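Local coordinates for pyruvate formate-lyase 2 (PDB 2F3O), which is of unknown physiological function but belongs to the glycyl radical enzymes and is probably a lyase, at residues P38-Q43 with P510-S515; I373-P378 with S715-V720; R384-I389 with V707-I712; A504-K509 with D527-G532. All coordinates share one frame; numbering follows the deposited sequence.

Contact 1: residues P38-Q43 with P510-S515; sequences PMIIRQ and PTPLLS
Met39 and Ile40, in the first turn of helix 39-53, meet Pro510 at the start of the short lead-in to helix 512-516. Met39 touches with its stem: CG lies 3.7 Å from Pro510 CD, crossing the ring at about a right angle, while bends at chi2 and chi3 let the side chain also pack on Met31 of helix 22-34. Ile40 touches two prolines. Its backbone takes part directly, with CA 3.7 Å from Pro510 CG, and CB packs against the same ring carbon. Because CG1 stands anti to the backbone N (chi1 -168°), that branch is carried past Pro510 and runs alongside Pro512 in the opposite sense, CG1 reaching Pro512 CG at 3.7 Å. One turn of helix later, Gln43 turns its aliphatic part toward the same surface. CG sits 3.8 Å from Pro510 CD, and CB lies 4.1 Å from Pro512 CD. A bend at chi2 (-70°) folds the amide back, and NE2 gives a weak, bent hydrogen bond to Pro510 O at 3.3 Å. The stronger hold on this amide is at its other end, where OE1 is bonded to Tyr27 OH, so the group is tied on both sides. Beyond the prolines, Glu267 of helix 250-267 accepts from the backbone N atoms of Leu513 and Leu514. On the far side, Phe127 and Leu131 of the second subunit pack on Pro38 and Ile41. The contact is mainly apolar packing of the first turn of one helix on the prolines that precede and open another, joining the N-terminal helices to the segment after long helix 477-508.

Contact 2: residues I373-P378 with S715-V720; sequences INKGSP and SMELGV
Asn374 and Met716 mark the closest backbone approach, their CA atoms 7.2 Å apart, between a turn leaving strand 368-373 and the last turn of helix 704-717. The turn is type I, from Asn374 to Ser377. It is pinned by its own side chains: Asn374 OD1 accepts from Gly376 N on a lone pair in the carbonyl plane, forming an Asx turn, and Ser377 OG accepts from Asn374 N. Asn374 ND2 is bonded to Asp401, which fixes the other end of the amide. Opposite, the helix finishes in a Schellman motif at Gly719, whose positive phi (72°) suits glycine.

Met716 spans the space between these backbones. With CG anti to its N (chi1 179°) the chain runs straight out to SD, which lies 3.5 Å from Asn374 O; a bend at chi3 then lays CE against Ile373 CG1 at 3.8 Å. Lys375 slides past it in the opposite direction, CG 4.1 Å from Met716 SD. An alanine in place of Met716 would probably lose the contacts to Ile373 CG1 and Asn374 O and open a gap between turn and helix. At the rim, extended Lys375 reaches the bent Glu717: NZ to OE1 is a long salt bridge of 3.6 Å, and a water 2.8 Å from Lys375 NZ bonds weakly to Glu717 O. A type I turn leaving strand 368-373 thus meets a Schellman-capped helix end leading into strand 722-728, both at the same end of the mixed β-sheet.

Contact 3: residues R384-I389 with V707-I712; sequences RLAEAI and VIEALI
Ala386 points its methyl toward helix 704-717 and lies between three of its side chains. CB is 3.9 Å from Glu709 CB and 3.9 Å from Ile708 CG2, while Ile712 CD1 approaches at 4.2 Å. The small residue lets the backbones close in, the CA atoms of Ala386 and Glu709 being 5.3 Å apart and the short helix segments passing at 8.8 Å between axes. Their N-to-C directions differ by 119°, so few residues meet.

Ile708 supplies two branches. Its CG2 settles over the Ala386 backbone, near the carbonyl oxygen, whereas CD1 extends to Ile389 CG2 at 3.7 Å. Ile389 comes to it obliquely: CG2 is anti to the backbone N, a placement fixed by a CG1 chi1 of -68°, and so presents the branch methyl to Ile708. Of the Glu709 side chain it is CB that touches, beside the backbone N, which Ala386 CB also meets. Its extended chain takes the carboxylate on to Lys713, a weak, long ion pair, and to Glu379, whose like charge would probably be unfavourable.

Below, Leu385 and Ile389 rest on strand 396-400, and Ile708 and Leu711 on strand 722-728, strands that are neighbours in the mixed sheet. Helix 379-390 links parallel strands 368-373 and 396-400, and helix 704-717 links parallel strands 692-696 and 722-728: two β-α-β crossovers whose helices cross steeply, as outside the α/β barrel of glycyl radical enzymes.

Contact 4: residues A504-K509 with D527-G532; sequences ANAEVK and DVSRGG
The end of long helix 477-508 packs on an Asx turn, Ala506 lying against Ser529 in the loop that leads to strand 535-543. Their CA atoms are 4.9 Å apart, as the small side chains allow. Ala506 CB lies 3.3 Å from Ser529 O, and Ser529 OG comes to 3.4 Å from Ala506 CA. That hydroxyl occupies the slot between its own N and carbonyl carbon (chi1 67°), which turns it back to Asp527: OG donates to Asp527 OD2 at 2.8 Å, on the anti side of the carboxylate. The same oxygen takes Ser529 N from above the carboxylate plane, closing the Asx turn, and Thr511 N as well, while OD1 is held by Ser515 OG. Several donors thus grip this buried carboxylate.

Arg530, bent at chi2 and chi3, swings over the helix. The methyl of Ala506 sits 4.1 Å above the centre of the guanidinium plane, and Glu507 OE2 meets the guanidinium edge, 19° out of that plane. NH2 donates to Glu507 OE2 at 2.6 Å, nearly in line with the C-O bond, and NH1 adds a weak bond to the same oxygen at 3.3 Å. Carboxylate and guanidinium planes stand 73° apart, so the salt bridge is one-oxygen rather than a flat paired one. A leucine in place of Arg530 would probably leave Glu507 without its countercharge across this contact. Glu191 of the second subunit forms a long, weak ion pair with Arg530 NH1 near a subunit interface. Such a helix C-terminus, salt-bridged to an Asx-turn loop, ties helix 477-508 to the entry of strand 535-543 in a mixed sheet.

Overall arrangement
The four contacts form two well-separated pairs; contact 1 lies opposite contacts 2 and 3 across the chain's centre. Contacts 1 and 4, their centres 9 Å apart, touch, since Ser515 of one bonds Asp527 and Val528 of the other; helices 477-508 and 512-516 follow each other in the chain. Contacts 2 and 3, with centres 13 Å apart, share helix 704-717 and touch through Ile373. Along the chain the segments of contact 1 alternate with those of the other three, while contact 4 is nested inside contact 3, and contact 3 inside contact 2. Contacts 2 and 3 join the Pyruvate formate lyase-like range to the Glycine radical range, so strands from chain-distant regions share one mixed sheet.

Contact 1: residues P38-Q43 with P510-S515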
loop_
_atom_site.group_PDB
_atom_site.type_symbol
_atom_site.label_atom_id
_atom_site.label_comp_id
_atom_site.label_asym_id
_atom_site.label_seq_id
_atom_site.Cartn_x
_atom_site.Cartn_y
_atom_site.Cartn_z
ATOM N N PRO A 38 0.183 27.443 7.048
ATOM C CA PRO A 38 0.534 26.326 6.181
ATOM C C PRO A 38 1.007 26.815 4.827
ATOM O O PRO A 38 0.263 27.523 4.164
ATOM C CB PRO A 38 -0.801 25.600 6.017
ATOM C CG PRO A 38 -1.554 25.909 7.213
ATOM C CD PRO A 38 -1.166 27.263 7.621
ATOM N N MET A 39 2.223 26.430 4.426
ATOM C CA MET A 39 2.883 26.957 3.225
ATOM C C MET A 39 2.052 26.921 1.925
ATOM O O MET A 39 2.127 27.856 1.119
ATOM C CB MET A 39 4.238 26.284 3.031
ATOM C CG MET A 39 5.049 26.782 1.830
ATOM S SD MET A 39 5.390 28.569 1.788
ATOM C CE MET A 39 6.797 28.713 2.883
ATOM N N ILE A 40 1.223 25.888 1.737
ATOM C CA ILE A 40 0.427 25.780 0.504
ATOM C C ILE A 40 -0.691 26.801 0.505
ATOM O O ILE A 40 -1.059 27.309 -0.550
ATOM C CB ILE A 40 -0.098 24.318 0.230
ATOM C CG1 ILE A 40 -0.664 24.160 -1.181
ATOM C CG2 ILE A 40 -1.113 23.894 1.247
ATOM C CD1 ILE A 40 -1.042 22.754 -1.520
ATOM N N ILE A 41 -1.192 27.133 1.695
ATOM C CA ILE A 41 -2.196 28.164 1.839
ATOM C C ILE A 41 -1.511 29.528 1.632
ATOM O O ILE A 41 -2.049 30.392 0.956
ATOM C CB ILE A 41 -2.908 28.030 3.185
ATOM C CG1 ILE A 41 -3.807 26.817 3.168
ATOM C CG2 ILE A 41 -3.797 29.175 3.474
ATOM C CD1 ILE A 41 -4.473 26.574 4.491
ATOM N N ARG A 42 -0.292 29.692 2.142
ATOM C CA ARG A 42 0.476 30.916 1.911
ATOM C C ARG A 42 0.699 31.173 0.438
ATOM O O ARG A 42 0.555 32.306 -0.011
ATOM C CB ARG A 42 1.816 30.907 2.647
ATOM C CG ARG A 42 1.656 30.576 4.097
ATOM C CD ARG A 42 2.572 31.340 5.000
ATOM N NE ARG A 42 3.994 31.195 4.744
ATOM C CZ ARG A 42 4.813 32.217 4.528
ATOM N NH1 ARG A 42 4.334 33.453 4.534
ATOM N NH2 ARG A 42 6.108 32.006 4.311
ATOM N N GLN A 43 1.004 30.125 -0.320
ATOM C CA GLN A 43 1.218 30.256 -1.758
ATOM C C GLN A 43 -0.068 30.616 -2.494
ATOM O O GLN A 43 -0.050 31.384 -3.463
ATOM C CB GLN A 43 1.775 28.959 -2.322
ATOM C CG GLN A 43 3.202 28.689 -1.922
ATOM C CD GLN A 43 4.164 29.629 -2.588
ATOM O OE1 GLN A 43 4.869 30.369 -1.918
ATOM N NE2 GLN A 43 4.200 29.602 -3.920
ATOM N N PRO A 510 5.128 24.967 -2.943
ATOM C CA PRO A 510 4.109 24.224 -3.678
ATOM C C PRO A 510 3.343 25.189 -4.607
ATOM O O PRO A 510 3.333 26.405 -4.378
ATOM C CB PRO A 510 3.214 23.647 -2.580
ATOM C CG PRO A 510 3.383 24.577 -1.420
ATOM C CD PRO A 510 4.750 25.205 -1.537
ATOM N N THR A 511 2.766 24.664 -5.681
ATOM C CA THR A 511 2.166 25.519 -6.693
ATOM C C THR A 511 0.730 25.115 -7.015
ATOM O O THR A 511 0.480 24.433 -8.010
ATOM C CB THR A 511 3.018 25.512 -7.966
ATOM O OG1 THR A 511 3.221 24.165 -8.415
ATOM C CG2 THR A 511 4.380 26.168 -7.702
ATOM N N PRO A 512 -0.219 25.534 -6.163
ATOM C CA PRO A 512 -1.617 25.102 -6.185
ATOM C C PRO A 512 -2.415 25.386 -7.449
ATOM O O PRO A 512 -3.239 24.565 -7.822
ATOM C CB PRO A 512 -2.247 25.875 -5.025
ATOM C CG PRO A 512 -1.122 26.314 -4.185
ATOM C CD PRO A 512 0.048 26.474 -5.063
ATOM N N LEU A 513 -2.231 26.527 -8.093
ATOM C CA LEU A 513 -2.989 26.773 -9.332
ATOM C C LEU A 513 -2.589 25.791 -10.429
ATOM O O LEU A 513 -3.472 25.153 -11.033
ATOM C CB LEU A 513 -2.865 28.223 -9.816
ATOM C CG LEU A 513 -3.579 28.566 -11.124
ATOM C CD1 LEU A 513 -5.068 28.361 -11.009
ATOM C CD2 LEU A 513 -3.268 29.994 -11.551
ATOM N N LEU A 514 -1.271 25.643 -10.628
ATOM C CA LEU A 514 -0.693 24.687 -11.552
ATOM C C LEU A 514 -1.165 23.275 -11.254
ATOM O O LEU A 514 -1.478 22.516 -12.171
ATOM C CB LEU A 514 0.830 24.756 -11.491
ATOM C CG LEU A 514 1.576 23.780 -12.406
ATOM C CD1 LEU A 514 1.202 24.028 -13.851
ATOM C CD2 LEU A 514 3.076 23.849 -12.197
ATOM N N SER A 515 -1.249 22.934 -9.975
ATOM C CA SER A 515 -1.823 21.653 -9.567
ATOM C C SER A 515 -3.223 21.404 -10.102
ATOM O O SER A 515 -3.526 20.293 -10.492
ATOM C CB SER A 515 -1.852 21.527 -8.050
ATOM O OG SER A 515 -0.552 21.312 -7.575
#

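Contact 2: residues I373-P378 with S715-V720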
loop_
_atom_site.group_PDB
_atom_site.type_symbol
_atom_site.label_atom_id
_atom_site.label_comp_id
_atom_site.label_asym_id
_atom_site.label_seq_id
_atom_site.Cartn_x
_atom_site.Cartn_y
_atom_site.Cartn_z
ATOM N N ILE A 373 4.734 15.726 -36.868
ATOM C CA ILE A 373 4.440 15.081 -38.133
ATOM C C ILE A 373 4.783 13.612 -38.054
ATOM O O ILE A 373 5.581 13.183 -37.202
ATOM C CB ILE A 373 5.220 15.691 -39.293
ATOM C CG1 ILE A 373 6.679 15.845 -38.936
ATOM C CG2 ILE A 373 4.678 17.059 -39.665
ATOM C CD1 ILE A 373 7.402 16.644 -39.963
ATOM N N ASN A 374 4.178 12.842 -38.948
ATOM C CA ASN A 374 4.376 11.398 -38.991
ATOM C C ASN A 374 4.191 10.899 -40.405
ATOM O O ASN A 374 3.977 11.688 -41.325
ATOM C CB ASN A 374 3.403 10.679 -38.049
ATOM C CG ASN A 374 1.959 11.136 -38.219
ATOM O OD1 ASN A 374 1.328 10.875 -39.233
ATOM N ND2 ASN A 374 1.432 11.799 -37.215
ATOM N N LYS A 375 4.220 9.585 -40.577
ATOM C CA LYS A 375 4.104 9.013 -41.910
ATOM C C LYS A 375 2.710 9.138 -42.547
ATOM O O LYS A 375 2.533 8.807 -43.717
ATOM C CB LYS A 375 4.614 7.567 -41.927
ATOM C CG LYS A 375 6.125 7.503 -41.806
ATOM C CD LYS A 375 6.702 6.181 -42.294
ATOM C CE LYS A 375 8.225 6.166 -42.127
ATOM N NZ LYS A 375 8.804 4.782 -42.060
ATOM N N GLY A 376 1.738 9.636 -41.797
ATOM C CA GLY A 376 0.403 9.773 -42.324
ATOM C C GLY A 376 -0.067 11.210 -42.396
ATOM O O GLY A 376 -1.270 11.460 -42.569
ATOM N N SER A 377 0.865 12.155 -42.252
ATOM C CA SER A 377 0.531 13.586 -42.334
ATOM C C SER A 377 0.124 13.946 -43.772
ATOM O O SER A 377 0.691 13.388 -44.708
ATOM C CB SER A 377 1.727 14.429 -41.894
ATOM O OG SER A 377 2.108 14.133 -40.566
ATOM N N PRO A 378 -0.864 14.854 -43.958
ATOM C CA PRO A 378 -1.286 15.156 -45.332
ATOM C C PRO A 378 -0.178 15.842 -46.105
ATOM O O PRO A 378 0.576 16.644 -45.539
ATOM C CB PRO A 378 -2.473 16.117 -45.152
ATOM C CG PRO A 378 -2.889 15.969 -43.742
ATOM C CD PRO A 378 -1.625 15.651 -42.982
ATOM N N SER A 715 14.446 13.038 -42.873
ATOM C CA SER A 715 14.566 12.901 -41.419
ATOM C C SER A 715 13.462 12.036 -40.806
ATOM O O SER A 715 13.624 11.462 -39.728
ATOM C CB SER A 715 14.538 14.275 -40.755
ATOM O OG SER A 715 15.480 15.150 -41.348
ATOM N N MET A 716 12.336 11.961 -41.497
ATOM C CA MET A 716 11.253 11.103 -41.083
ATOM C C MET A 716 11.578 9.658 -41.409
ATOM O O MET A 716 11.441 8.779 -40.551
ATOM C CB MET A 716 9.972 11.515 -41.785
ATOM C CG MET A 716 8.794 10.670 -41.424
ATOM S SD MET A 716 7.326 11.399 -42.128
ATOM C CE MET A 716 7.401 13.019 -41.388
ATOM N N GLU A 717 12.021 9.427 -42.645
ATOM C CA GLU A 717 12.354 8.090 -43.129
ATOM C C GLU A 717 13.523 7.460 -42.371
ATOM O O GLU A 717 13.511 6.277 -42.067
ATOM C CB GLU A 717 12.650 8.127 -44.626
ATOM C CG GLU A 717 12.575 6.764 -45.305
ATOM C CD GLU A 717 11.210 6.071 -45.127
ATOM O OE1 GLU A 717 11.197 4.864 -44.769
ATOM O OE2 GLU A 717 10.155 6.726 -45.345
ATOM N N LEU A 718 14.515 8.273 -42.033
ATOM C CA LEU A 718 15.702 7.799 -41.307
ATOM C C LEU A 718 15.504 7.746 -39.800
ATOM O O LEU A 718 16.396 7.308 -39.079
ATOM C CB LEU A 718 16.927 8.671 -41.616
ATOM C CG LEU A 718 17.480 8.625 -43.043
ATOM C CD1 LEU A 718 18.344 9.861 -43.318
ATOM C CD2 LEU A 718 18.229 7.305 -43.306
ATOM N N GLY A 719 14.349 8.215 -39.334
ATOM C CA GLY A 719 13.968 8.098 -37.938
ATOM C C GLY A 719 14.723 8.983 -36.973
ATOM O O GLY A 719 15.436 8.509 -36.090
ATOM N N VAL A 720 14.569 10.279 -37.125
ATOM C CA VAL A 720 15.156 11.185 -36.161
ATOM C C VAL A 720 13.999 11.645 -35.246
ATOM O O VAL A 720 12.835 11.425 -35.576
ATOM C CB VAL A 720 15.918 12.307 -36.911
ATOM C CG1 VAL A 720 15.090 13.580 -37.045
ATOM C CG2 VAL A 720 17.237 12.574 -36.271
HETATM O O HOH W 1 10.815 5.277 -40.118
#

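Contact 3: residues R384-I389 with V707-I712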
loop_
_atom_site.group_PDB
_atom_site.type_symbol
_atom_site.label_atom_id
_atom_site.label_comp_id
_atom_site.label_asym_id
_atom_site.label_seq_id
_atom_site.Cartn_x
_atom_site.Cartn_y
_atom_site.Cartn_z
ATOM N N ARG A 384 3.252 22.907 -47.174
ATOM C CA ARG A 384 3.005 24.170 -46.506
ATOM C C ARG A 384 3.968 24.444 -45.361
ATOM O O ARG A 384 4.265 25.594 -45.064
ATOM C CB ARG A 384 1.572 24.199 -46.007
ATOM C CG ARG A 384 0.975 25.579 -46.024
ATOM C CD ARG A 384 -0.514 25.523 -46.356
ATOM N NE ARG A 384 -1.249 26.561 -45.630
ATOM C CZ ARG A 384 -2.528 26.870 -45.831
ATOM N NH1 ARG A 384 -3.237 26.222 -46.753
ATOM N NH2 ARG A 384 -3.094 27.832 -45.107
ATOM N N LEU A 385 4.445 23.384 -44.721
ATOM C CA LEU A 385 5.496 23.496 -43.728
ATOM C C LEU A 385 6.794 23.860 -44.400
ATOM O O LEU A 385 7.538 24.703 -43.909
ATOM C CB LEU A 385 5.715 22.162 -43.041
ATOM C CG LEU A 385 4.903 21.799 -41.814
ATOM C CD1 LEU A 385 4.966 20.291 -41.646
ATOM C CD2 LEU A 385 5.452 22.529 -40.593
ATOM N N ALA A 386 7.065 23.196 -45.523
ATOM C CA ALA A 386 8.317 23.396 -46.254
ATOM C C ALA A 386 8.422 24.816 -46.831
ATOM O O ALA A 386 9.516 25.388 -46.869
ATOM C CB ALA A 386 8.488 22.337 -47.349
ATOM N N GLU A 387 7.279 25.379 -47.238
ATOM C CA GLU A 387 7.217 26.745 -47.766
ATOM C C GLU A 387 7.568 27.774 -46.709
ATOM O O GLU A 387 8.282 28.733 -46.995
ATOM C CB GLU A 387 5.833 27.062 -48.337
ATOM C CG GLU A 387 5.542 26.373 -49.646
ATOM C CD GLU A 387 4.069 26.105 -49.849
ATOM O OE1 GLU A 387 3.248 26.890 -49.329
ATOM O OE2 GLU A 387 3.726 25.103 -50.521
ATOM N N ALA A 388 7.066 27.571 -45.494
ATOM C CA ALA A 388 7.307 28.514 -44.416
ATOM C C ALA A 388 8.772 28.490 -44.031
ATOM O O ALA A 388 9.398 29.535 -43.911
ATOM C CB ALA A 388 6.441 28.188 -43.228
ATOM N N ILE A 389 9.313 27.287 -43.885
ATOM C CA ILE A 389 10.696 27.096 -43.460
ATOM C C ILE A 389 11.679 27.650 -44.474
ATOM O O ILE A 389 12.542 28.442 -44.109
ATOM C CB ILE A 389 10.997 25.611 -43.174
ATOM C CG1 ILE A 389 10.231 25.147 -41.932
ATOM C CG2 ILE A 389 12.449 25.410 -42.923
ATOM C CD1 ILE A 389 10.486 23.699 -41.555
ATOM N N VAL A 707 13.739 21.226 -51.925
ATOM C CA VAL A 707 14.921 20.721 -51.243
ATOM C C VAL A 707 14.726 20.647 -49.731
ATOM O O VAL A 707 15.424 19.889 -49.049
ATOM C CB VAL A 707 16.220 21.505 -51.642
ATOM C CG1 VAL A 707 16.463 22.698 -50.732
ATOM C CG2 VAL A 707 17.444 20.571 -51.656
ATOM N N ILE A 708 13.756 21.398 -49.213
ATOM C CA ILE A 708 13.490 21.389 -47.771
ATOM C C ILE A 708 12.484 20.314 -47.376
ATOM O O ILE A 708 12.679 19.618 -46.378
ATOM C CB ILE A 708 13.203 22.803 -47.208
ATOM C CG1 ILE A 708 14.516 23.353 -46.659
ATOM C CG2 ILE A 708 12.121 22.797 -46.124
ATOM C CD1 ILE A 708 14.398 24.612 -45.924
ATOM N N GLU A 709 11.466 20.122 -48.205
ATOM C CA GLU A 709 10.595 18.968 -48.057
ATOM C C GLU A 709 11.379 17.656 -48.174
ATOM O O GLU A 709 11.042 16.674 -47.520
ATOM C CB GLU A 709 9.477 18.999 -49.087
ATOM C CG GLU A 709 8.260 18.219 -48.659
ATOM C CD GLU A 709 7.260 18.018 -49.777
ATOM O OE1 GLU A 709 6.912 19.017 -50.448
ATOM O OE2 GLU A 709 6.819 16.864 -49.980
ATOM N N ALA A 710 12.425 17.664 -49.004
ATOM C CA ALA A 710 13.334 16.524 -49.174
ATOM C C ALA A 710 13.956 16.186 -47.849
ATOM O O ALA A 710 13.940 15.040 -47.438
ATOM C CB ALA A 710 14.422 16.830 -50.189
ATOM N N LEU A 711 14.467 17.207 -47.177
ATOM C CA LEU A 711 15.080 17.033 -45.874
ATOM C C LEU A 711 14.078 16.606 -44.796
ATOM O O LEU A 711 14.421 15.781 -43.941
ATOM C CB LEU A 711 15.806 18.308 -45.451
ATOM C CG LEU A 711 17.064 18.661 -46.251
ATOM C CD1 LEU A 711 17.608 20.031 -45.822
ATOM C CD2 LEU A 711 18.125 17.569 -46.135
ATOM N N ILE A 712 12.857 17.147 -44.849
ATOM C CA ILE A 712 11.786 16.756 -43.915
ATOM C C ILE A 712 11.452 15.278 -44.065
ATOM O O ILE A 712 11.471 14.543 -43.078
ATOM C CB ILE A 712 10.491 17.595 -44.091
ATOM C CG1 ILE A 712 10.719 19.042 -43.674
ATOM C CG2 ILE A 712 9.335 17.035 -43.258
ATOM C CD1 ILE A 712 9.587 19.950 -44.074
#

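Contact 4: residues A504-K509 with D527-G532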
loop_
_atom_site.group_PDB
_atom_site.type_symbol
_atom_site.label_atom_id
_atom_site.label_comp_id
_atom_site.label_asym_id
_atom_site.label_seq_id
_atom_site.Cartn_x
_atom_site.Cartn_y
_atom_site.Cartn_z
ATOM N N ALA A 504 12.727 20.064 -1.882
ATOM C CA ALA A 504 12.794 21.468 -1.475
ATOM C C ALA A 504 11.661 22.293 -2.054
ATOM O O ALA A 504 11.091 23.136 -1.348
ATOM C CB ALA A 504 14.129 22.077 -1.848
ATOM N N ASN A 505 11.338 22.048 -3.327
ATOM C CA ASN A 505 10.214 22.700 -3.965
ATOM C C ASN A 505 8.922 22.319 -3.266
ATOM O O ASN A 505 8.156 23.180 -2.866
ATOM C CB ASN A 505 10.136 22.328 -5.432
ATOM C CG ASN A 505 10.918 23.289 -6.325
ATOM O OD1 ASN A 505 10.331 24.217 -6.911
ATOM N ND2 ASN A 505 12.241 23.065 -6.451
ATOM N N ALA A 506 8.714 21.023 -3.049
ATOM C CA ALA A 506 7.523 20.520 -2.353
ATOM C C ALA A 506 7.321 21.165 -0.999
ATOM O O ALA A 506 6.191 21.333 -0.555
ATOM C CB ALA A 506 7.591 19.015 -2.196
ATOM N N GLU A 507 8.414 21.550 -0.362
ATOM C CA GLU A 507 8.322 22.091 0.969
ATOM C C GLU A 507 8.166 23.587 1.038
ATOM O O GLU A 507 7.438 24.068 1.899
ATOM C CB GLU A 507 9.520 21.671 1.797
ATOM C CG GLU A 507 9.501 20.213 2.156
ATOM C CD GLU A 507 8.321 19.850 3.031
ATOM O OE1 GLU A 507 8.203 20.409 4.143
ATOM O OE2 GLU A 507 7.519 18.984 2.613
ATOM N N VAL A 508 8.842 24.336 0.167
ATOM C CA VAL A 508 8.816 25.807 0.293
ATOM C C VAL A 508 8.129 26.541 -0.852
ATOM O O VAL A 508 7.908 27.748 -0.784
ATOM C CB VAL A 508 10.226 26.426 0.533
ATOM C CG1 VAL A 508 11.125 25.471 1.301
ATOM C CG2 VAL A 508 10.878 26.828 -0.775
ATOM N N LYS A 509 7.783 25.803 -1.896
ATOM C CA LYS A 509 7.140 26.362 -3.072
ATOM C C LYS A 509 6.200 25.317 -3.677
ATOM O O LYS A 509 6.440 24.798 -4.784
ATOM C CB LYS A 509 8.230 26.798 -4.065
ATOM C CG LYS A 509 7.799 27.354 -5.432
ATOM C CD LYS A 509 7.250 28.713 -5.314
ATOM C CE LYS A 509 6.964 29.265 -6.677
ATOM N NZ LYS A 509 5.811 30.204 -6.591
ATOM N N ASP A 527 -0.625 18.216 -4.140
ATOM C CA ASP A 527 0.037 19.178 -5.017
ATOM C C ASP A 527 0.965 18.511 -6.043
ATOM O O ASP A 527 1.564 17.481 -5.768
ATOM C CB ASP A 527 0.843 20.182 -4.187
ATOM C CG ASP A 527 1.319 21.373 -5.011
ATOM O OD1 ASP A 527 0.480 22.246 -5.330
ATOM O OD2 ASP A 527 2.514 21.441 -5.365
ATOM N N VAL A 528 1.067 19.125 -7.217
ATOM C CA VAL A 528 1.997 18.742 -8.265
ATOM C C VAL A 528 3.483 18.580 -7.874
ATOM O O VAL A 528 4.164 17.679 -8.375
ATOM C CB VAL A 528 1.833 19.686 -9.470
ATOM C CG1 VAL A 528 2.649 20.944 -9.329
ATOM C CG2 VAL A 528 2.120 18.944 -10.767
ATOM N N SER A 529 3.972 19.388 -6.939
ATOM C CA SER A 529 5.358 19.329 -6.575
ATOM C C SER A 529 5.607 18.199 -5.590
ATOM O O SER A 529 6.749 17.898 -5.230
ATOM C CB SER A 529 5.771 20.644 -5.964
ATOM O OG SER A 529 5.124 20.817 -4.741
ATOM N N ARG A 530 4.528 17.573 -5.152
ATOM C CA ARG A 530 4.605 16.482 -4.204
ATOM C C ARG A 530 4.336 15.165 -4.968
ATOM O O ARG A 530 4.515 14.065 -4.445
ATOM C CB ARG A 530 3.602 16.755 -3.075
ATOM C CG ARG A 530 3.443 15.676 -2.021
ATOM C CD ARG A 530 4.554 15.714 -0.998
ATOM N NE ARG A 530 4.503 16.927 -0.196
ATOM C CZ ARG A 530 5.373 17.203 0.768
ATOM N NH1 ARG A 530 6.359 16.344 1.054
ATOM N NH2 ARG A 530 5.251 18.333 1.454
ATOM N N GLY A 531 3.929 15.279 -6.226
ATOM C CA GLY A 531 3.836 14.099 -7.044
ATOM C C GLY A 531 2.462 13.655 -7.468
ATOM O O GLY A 531 2.314 12.552 -7.952
ATOM N N GLY A 532 1.452 14.504 -7.325
ATOM C CA GLY A 532 0.085 14.141 -7.695
ATOM C C GLY A 532 -0.208 13.858 -9.162
ATOM O O GLY A 532 -1.291 13.373 -9.470
#